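Local coordinates for protein ABC transporter (Thermotoga maritima, PDB 1JI0) that binds ATP and probably hydrolyses it to power branched-chain amino acid uptake, as the nucleotide-binding subunit of an ABC transporter, at residues D118-R132 and E144-R157. Numbering follows the deposited sequence.
Sequences DLEWIFSLFPRLKER and EQQMLAIGRALMSR
Helix 118-125 runs nearly antiparallel to helix 144-154, at 154° and 10.4 Å between axes, and Ile122 faces Gly151 where the backbones come close. Together they form part of the helical subdomain of an ABC ATPase, and helix 142-154 begins within the LSGGE signature sequence, whose last residue is Glu144. The contact lies away from the bound ATP.

Ile122 reaches across with CD1, which sits 3.4 Å from SE of Met155, a selenomethionine, and also touches Leu154 CB. Its CG1 stands anti to the carbonyl carbon (chi1 -73°), and this carries CD1 to the second helix. Leu154 CD1 touches both Leu125 CD1 and Trp121 CZ3. The Phe126 ring has the carbonyl oxygen of Met147 over one face. Selenomethionine Met147 bends so that CE meets the ring edge, 3.4 Å from Phe126 CE1. Ile150 CG2 also comes in at the edge, at CZ. Val181 and Ile185 of helix 172-187 cover the same apolar layer.

One end is closed by charge. Asp118 pairs with Arg157 and also with Arg109. A leucine in place of Asp118 would probably leave both arginines, which lie close together, without this shared carboxylate. Arg157 NH2 donates to the syn side of Asp118 OD1 at 2.9 Å and 155°, with the oxygen in the guanidinium plane and the carboxylate turned nearly perpendicular to it.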
loop_
_atom_site.group_PDB
_atom_site.type_symbol
_atom_site.label_atom_id
_atom_site.label_comp_id
_atom_site.label_asym_id
_atom_site.label_seq_id
_atom_site.Cartn_x
_atom_site.Cartn_y
_atom_site.Cartn_z
ATOM N N ASP A 118 12.695 -10.525 -11.804
ATOM C CA ASP A 118 11.909 -10.060 -10.666
ATOM C C ASP A 118 12.068 -10.969 -9.455
ATOM O O ASP A 118 12.159 -10.494 -8.323
ATOM C CB ASP A 118 10.425 -9.963 -11.027
ATOM C CG ASP A 118 10.135 -8.846 -12.001
ATOM O OD1 ASP A 118 10.921 -7.874 -12.049
ATOM O OD2 ASP A 118 9.110 -8.928 -12.709
ATOM N N LEU A 119 12.101 -12.277 -9.687
ATOM C CA LEU A 119 12.252 -13.212 -8.583
ATOM C C LEU A 119 13.602 -13.012 -7.900
ATOM O O LEU A 119 13.698 -13.058 -6.673
ATOM C CB LEU A 119 12.121 -14.658 -9.077
ATOM C CG LEU A 119 12.170 -15.738 -7.987
ATOM C CD1 LEU A 119 11.155 -15.427 -6.896
ATOM C CD2 LEU A 119 11.892 -17.101 -8.601
ATOM N N GLU A 120 14.644 -12.782 -8.693
ATOM C CA GLU A 120 15.968 -12.570 -8.125
ATOM C C GLU A 120 16.044 -11.198 -7.462
ATOM O O GLU A 120 16.720 -11.033 -6.446
ATOM C CB GLU A 120 17.054 -12.709 -9.199
ATOM C CG GLU A 120 16.870 -11.829 -10.424
ATOM C CD GLU A 120 17.979 -12.018 -11.454
ATOM O OE1 GLU A 120 17.909 -11.389 -12.535
ATOM O OE2 GLU A 120 18.923 -12.794 -11.178
ATOM N N TRP A 121 15.342 -10.220 -8.027
ATOM C CA TRP A 121 15.338 -8.881 -7.450
ATOM C C TRP A 121 14.721 -8.925 -6.060
ATOM O O TRP A 121 15.187 -8.248 -5.148
ATOM C CB TRP A 121 14.555 -7.903 -8.332
ATOM C CG TRP A 121 14.384 -6.547 -7.697
ATOM C CD1 TRP A 121 15.358 -5.777 -7.121
ATOM C CD2 TRP A 121 13.159 -5.817 -7.550
ATOM N NE1 TRP A 121 14.815 -4.615 -6.622
ATOM C CE2 TRP A 121 13.468 -4.614 -6.871
ATOM C CE3 TRP A 121 11.829 -6.059 -7.925
ATOM C CZ2 TRP A 121 12.496 -3.660 -6.559
ATOM C CZ3 TRP A 121 10.863 -5.108 -7.614
ATOM C CH2 TRP A 121 11.203 -3.923 -6.938
ATOM N N ILE A 122 13.673 -9.729 -5.902
ATOM C CA ILE A 122 12.998 -9.867 -4.617
ATOM C C ILE A 122 13.898 -10.572 -3.614
ATOM O O ILE A 122 13.753 -10.407 -2.401
ATOM C CB ILE A 122 11.677 -10.655 -4.768
ATOM C CG1 ILE A 122 10.641 -9.773 -5.468
ATOM C CG2 ILE A 122 11.164 -11.102 -3.406
ATOM C CD1 ILE A 122 9.315 -10.443 -5.680
ATOM N N PHE A 123 14.829 -11.363 -4.135
ATOM C CA PHE A 123 15.773 -12.091 -3.300
ATOM C C PHE A 123 16.730 -11.120 -2.618
ATOM O O PHE A 123 17.032 -11.260 -1.429
ATOM C CB PHE A 123 16.548 -13.094 -4.155
ATOM C CG PHE A 123 15.752 -14.317 -4.521
ATOM C CD1 PHE A 123 16.056 -15.044 -5.669
ATOM C CD2 PHE A 123 14.704 -14.752 -3.707
ATOM C CE1 PHE A 123 15.330 -16.187 -6.004
ATOM C CE2 PHE A 123 13.973 -15.894 -4.032
ATOM C CZ PHE A 123 14.288 -16.613 -5.186
ATOM N N SER A 124 17.196 -10.129 -3.374
ATOM C CA SER A 124 18.103 -9.130 -2.829
ATOM C C SER A 124 17.350 -8.206 -1.875
ATOM O O SER A 124 17.932 -7.660 -0.941
ATOM C CB SER A 124 18.744 -8.319 -3.958
ATOM O OG SER A 124 17.762 -7.693 -4.758
ATOM N N LEU A 125 16.051 -8.037 -2.105
ATOM C CA LEU A 125 15.237 -7.191 -1.239
ATOM C C LEU A 125 14.905 -7.908 0.064
ATOM O O LEU A 125 14.815 -7.283 1.123
ATOM C CB LEU A 125 13.926 -6.805 -1.933
ATOM C CG LEU A 125 13.983 -5.887 -3.152
ATOM C CD1 LEU A 125 12.603 -5.791 -3.780
ATOM C CD2 LEU A 125 14.483 -4.515 -2.735
ATOM N N PHE A 126 14.722 -9.224 -0.012
ATOM C CA PHE A 126 14.370 -10.012 1.163
ATOM C C PHE A 126 15.278 -11.221 1.356
ATOM O O PHE A 126 14.854 -12.360 1.168
ATOM C CB PHE A 126 12.925 -10.500 1.052
ATOM C CG PHE A 126 11.928 -9.402 0.852
ATOM C CD1 PHE A 126 11.665 -8.492 1.868
ATOM C CD2 PHE A 126 11.248 -9.279 -0.353
ATOM C CE1 PHE A 126 10.734 -7.475 1.685
ATOM C CE2 PHE A 126 10.318 -8.266 -0.545
ATOM C CZ PHE A 126 10.061 -7.364 0.477
ATOM N N PRO A 127 16.540 -10.987 1.741
ATOM C CA PRO A 127 17.485 -12.087 1.953
ATOM C C PRO A 127 16.908 -13.184 2.851
ATOM O O PRO A 127 17.024 -14.374 2.547
ATOM C CB PRO A 127 18.679 -11.384 2.590
ATOM C CG PRO A 127 18.655 -10.046 1.918
ATOM C CD PRO A 127 17.189 -9.686 1.980
ATOM N N ARG A 128 16.286 -12.772 3.952
ATOM C CA ARG A 128 15.689 -13.701 4.904
ATOM C C ARG A 128 14.658 -14.631 4.269
ATOM O O ARG A 128 14.471 -15.763 4.713
ATOM C CB ARG A 128 15.030 -12.927 6.045
ATOM C CG ARG A 128 16.001 -12.203 6.956
ATOM C CD ARG A 128 16.995 -13.176 7.559
ATOM N NE ARG A 128 17.614 -12.650 8.772
ATOM C CZ ARG A 128 16.946 -12.374 9.889
ATOM N NH1 ARG A 128 15.633 -12.573 9.944
ATOM N NH2 ARG A 128 17.592 -11.909 10.953
ATOM N N LEU A 129 13.980 -14.147 3.236
ATOM C CA LEU A 129 12.974 -14.954 2.560
ATOM C C LEU A 129 13.648 -16.028 1.712
ATOM O O LEU A 129 13.219 -17.178 1.713
ATOM C CB LEU A 129 12.078 -14.062 1.691
ATOM C CG LEU A 129 10.604 -13.949 2.098
ATOM C CD1 LEU A 129 10.475 -13.710 3.587
ATOM C CD2 LEU A 129 9.954 -12.822 1.312
ATOM N N LYS A 130 14.703 -15.655 0.994
ATOM C CA LYS A 130 15.427 -16.613 0.164
ATOM C C LYS A 130 16.117 -17.618 1.079
ATOM O O LYS A 130 16.446 -18.731 0.673
ATOM C CB LYS A 130 16.466 -15.901 -0.701
ATOM C CG LYS A 130 17.323 -16.845 -1.532
ATOM C CD LYS A 130 18.229 -16.080 -2.480
ATOM C CE LYS A 130 19.054 -17.022 -3.341
ATOM N NZ LYS A 130 19.894 -16.290 -4.333
ATOM N N GLU A 131 16.329 -17.207 2.323
ATOM C CA GLU A 131 16.961 -18.059 3.318
ATOM C C GLU A 131 15.992 -19.169 3.710
ATOM O O GLU A 131 16.394 -20.183 4.275
ATOM C CB GLU A 131 17.336 -17.225 4.554
ATOM C CG GLU A 131 17.753 -18.038 5.780
ATOM C CD GLU A 131 18.214 -17.170 6.949
ATOM O OE1 GLU A 131 18.526 -17.735 8.021
ATOM O OE2 GLU A 131 18.272 -15.928 6.801
ATOM N N ARG A 132 14.714 -18.976 3.397
ATOM C CA ARG A 132 13.692 -19.958 3.740
ATOM C C ARG A 132 12.755 -20.208 2.562
ATOM O O ARG A 132 11.551 -20.375 2.736
ATOM C CB ARG A 132 12.896 -19.460 4.946
ATOM C CG ARG A 132 13.769 -19.028 6.116
ATOM C CD ARG A 132 12.938 -18.419 7.238
ATOM N NE ARG A 132 13.760 -17.988 8.367
ATOM C CZ ARG A 132 14.673 -17.022 8.310
ATOM N NH1 ARG A 132 14.892 -16.372 7.172
ATOM N NH2 ARG A 132 15.367 -16.701 9.393
ATOM N N GLU A 144 8.555 -11.844 8.648
ATOM C CA GLU A 144 8.864 -12.528 7.400
ATOM C C GLU A 144 7.619 -12.706 6.539
ATOM O O GLU A 144 7.676 -12.560 5.319
ATOM C CB GLU A 144 9.493 -13.884 7.710
ATOM C CG GLU A 144 10.760 -13.762 8.540
ATOM C CD GLU A 144 11.310 -15.102 8.970
ATOM O OE1 GLU A 144 10.631 -15.805 9.753
ATOM O OE2 GLU A 144 12.421 -15.447 8.516
ATOM N N GLN A 145 6.500 -13.022 7.176
ATOM C CA GLN A 145 5.249 -13.203 6.450
ATOM C C GLN A 145 4.835 -11.892 5.790
ATOM O O GLN A 145 4.345 -11.883 4.657
ATOM C CB GLN A 145 4.149 -13.679 7.396
ATOM C CG GLN A 145 4.362 -15.088 7.921
ATOM C CD GLN A 145 3.161 -15.602 8.679
ATOM O OE1 GLN A 145 2.804 -15.069 9.726
ATOM N NE2 GLN A 145 2.520 -16.639 8.149
ATOM N N GLN A 146 5.038 -10.788 6.510
ATOM C CA GLN A 146 4.705 -9.465 5.997
ATOM C C GLN A 146 5.554 -9.225 4.759
ATOM O O GLN A 146 5.064 -8.733 3.743
ATOM C CB GLN A 146 5.001 -8.391 7.054
ATOM C CG GLN A 146 4.764 -6.958 6.589
ATOM C CD GLN A 146 3.335 -6.715 6.133
ATOM O OE1 GLN A 146 2.382 -6.999 6.860
ATOM N NE2 GLN A 146 3.181 -6.185 4.926
HETATM N N MSE A 147 6.828 -9.591 4.852
HETATM C CA MSE A 147 7.754 -9.427 3.740
HETATM C C MSE A 147 7.351 -10.344 2.590
HETATM O O MSE A 147 7.553 -10.011 1.418
HETATM C CB MSE A 147 9.183 -9.748 4.189
HETATM C CG MSE A 147 9.673 -8.891 5.354
HETATM SE SE MSE A 147 9.697 -6.966 4.978
HETATM C CE MSE A 147 11.621 -6.690 4.879
ATOM N N LEU A 148 6.784 -11.499 2.929
ATOM C CA LEU A 148 6.344 -12.457 1.915
ATOM C C LEU A 148 5.132 -11.891 1.171
ATOM O O LEU A 148 5.060 -11.961 -0.056
ATOM C CB LEU A 148 5.988 -13.802 2.565
ATOM C CG LEU A 148 5.524 -14.935 1.630
ATOM C CD1 LEU A 148 6.462 -15.036 0.455
ATOM C CD2 LEU A 148 5.479 -16.260 2.380
ATOM N N ALA A 149 4.192 -11.320 1.920
ATOM C CA ALA A 149 2.992 -10.725 1.329
ATOM C C ALA A 149 3.392 -9.637 0.336
ATOM O O ALA A 149 2.835 -9.537 -0.762
ATOM C CB ALA A 149 2.108 -10.137 2.423
ATOM N N ILE A 150 4.364 -8.820 0.725
ATOM C CA ILE A 150 4.848 -7.754 -0.144
ATOM C C ILE A 150 5.539 -8.347 -1.375
ATOM O O ILE A 150 5.389 -7.837 -2.482
ATOM C CB ILE A 150 5.852 -6.831 0.603
ATOM C CG1 ILE A 150 5.131 -6.074 1.721
ATOM C CG2 ILE A 150 6.498 -5.857 -0.371
ATOM C CD1 ILE A 150 6.055 -5.264 2.594
ATOM N N GLY A 151 6.300 -9.418 -1.179
ATOM C CA GLY A 151 6.987 -10.038 -2.305
ATOM C C GLY A 151 6.007 -10.583 -3.331
ATOM O O GLY A 151 6.197 -10.439 -4.542
ATOM N N ARG A 152 4.950 -11.219 -2.842
ATOM C CA ARG A 152 3.928 -11.786 -3.720
ATOM C C ARG A 152 3.326 -10.709 -4.614
ATOM O O ARG A 152 3.162 -10.905 -5.821
ATOM C CB ARG A 152 2.828 -12.444 -2.883
ATOM C CG ARG A 152 1.693 -13.056 -3.707
ATOM C CD ARG A 152 0.795 -13.900 -2.821
ATOM N NE ARG A 152 0.139 -13.118 -1.780
ATOM C CZ ARG A 152 -0.501 -13.647 -0.740
ATOM N NH1 ARG A 152 -0.564 -14.967 -0.601
ATOM N NH2 ARG A 152 -1.092 -12.862 0.152
ATOM N N ALA A 153 3.005 -9.564 -4.019
ATOM C CA ALA A 153 2.428 -8.461 -4.768
ATOM C C ALA A 153 3.402 -7.989 -5.846
ATOM O O ALA A 153 3.003 -7.679 -6.970
ATOM C CB ALA A 153 2.083 -7.309 -3.816
ATOM N N LEU A 154 4.685 -7.947 -5.508
ATOM C CA LEU A 154 5.691 -7.498 -6.466
ATOM C C LEU A 154 5.778 -8.400 -7.691
ATOM O O LEU A 154 5.942 -7.916 -8.807
ATOM C CB LEU A 154 7.066 -7.413 -5.797
ATOM C CG LEU A 154 7.310 -6.228 -4.859
ATOM C CD1 LEU A 154 8.734 -6.291 -4.315
ATOM C CD2 LEU A 154 7.095 -4.936 -5.614
HETATM N N MSE A 155 5.666 -9.710 -7.487
HETATM C CA MSE A 155 5.745 -10.651 -8.602
HETATM C C MSE A 155 4.675 -10.427 -9.670
HETATM O O MSE A 155 4.762 -10.979 -10.761
HETATM C CB MSE A 155 5.672 -12.092 -8.086
HETATM C CG MSE A 155 6.918 -12.549 -7.339
HETATM SE SE MSE A 155 8.550 -12.333 -8.377
HETATM C CE MSE A 155 7.949 -13.028 -10.072
ATOM N N SER A 156 3.662 -9.621 -9.360
ATOM C CA SER A 156 2.610 -9.347 -10.329
ATOM C C SER A 156 2.939 -8.070 -11.091
ATOM O O SER A 156 2.186 -7.653 -11.963
ATOM C CB SER A 156 1.254 -9.194 -9.633
ATOM O OG SER A 156 1.126 -7.920 -9.027
ATOM N N ARG A 157 4.068 -7.454 -10.749
ATOM C CA ARG A 157 4.503 -6.218 -11.400
ATOM C C ARG A 157 3.357 -5.195 -11.411
ATOM O O ARG A 157 2.888 -4.753 -12.470
ATOM C CB ARG A 157 4.980 -6.538 -12.821
ATOM C CG ARG A 157 5.609 -5.373 -13.561
ATOM C CD ARG A 157 6.451 -5.850 -14.743
ATOM N NE ARG A 157 7.708 -6.460 -14.312
ATOM C CZ ARG A 157 8.619 -6.963 -15.141
ATOM N NH1 ARG A 157 8.414 -6.934 -16.452
ATOM N NH2 ARG A 157 9.742 -7.485 -14.664
HETATM O O HOH W 1 9.370 -5.420 -12.580
#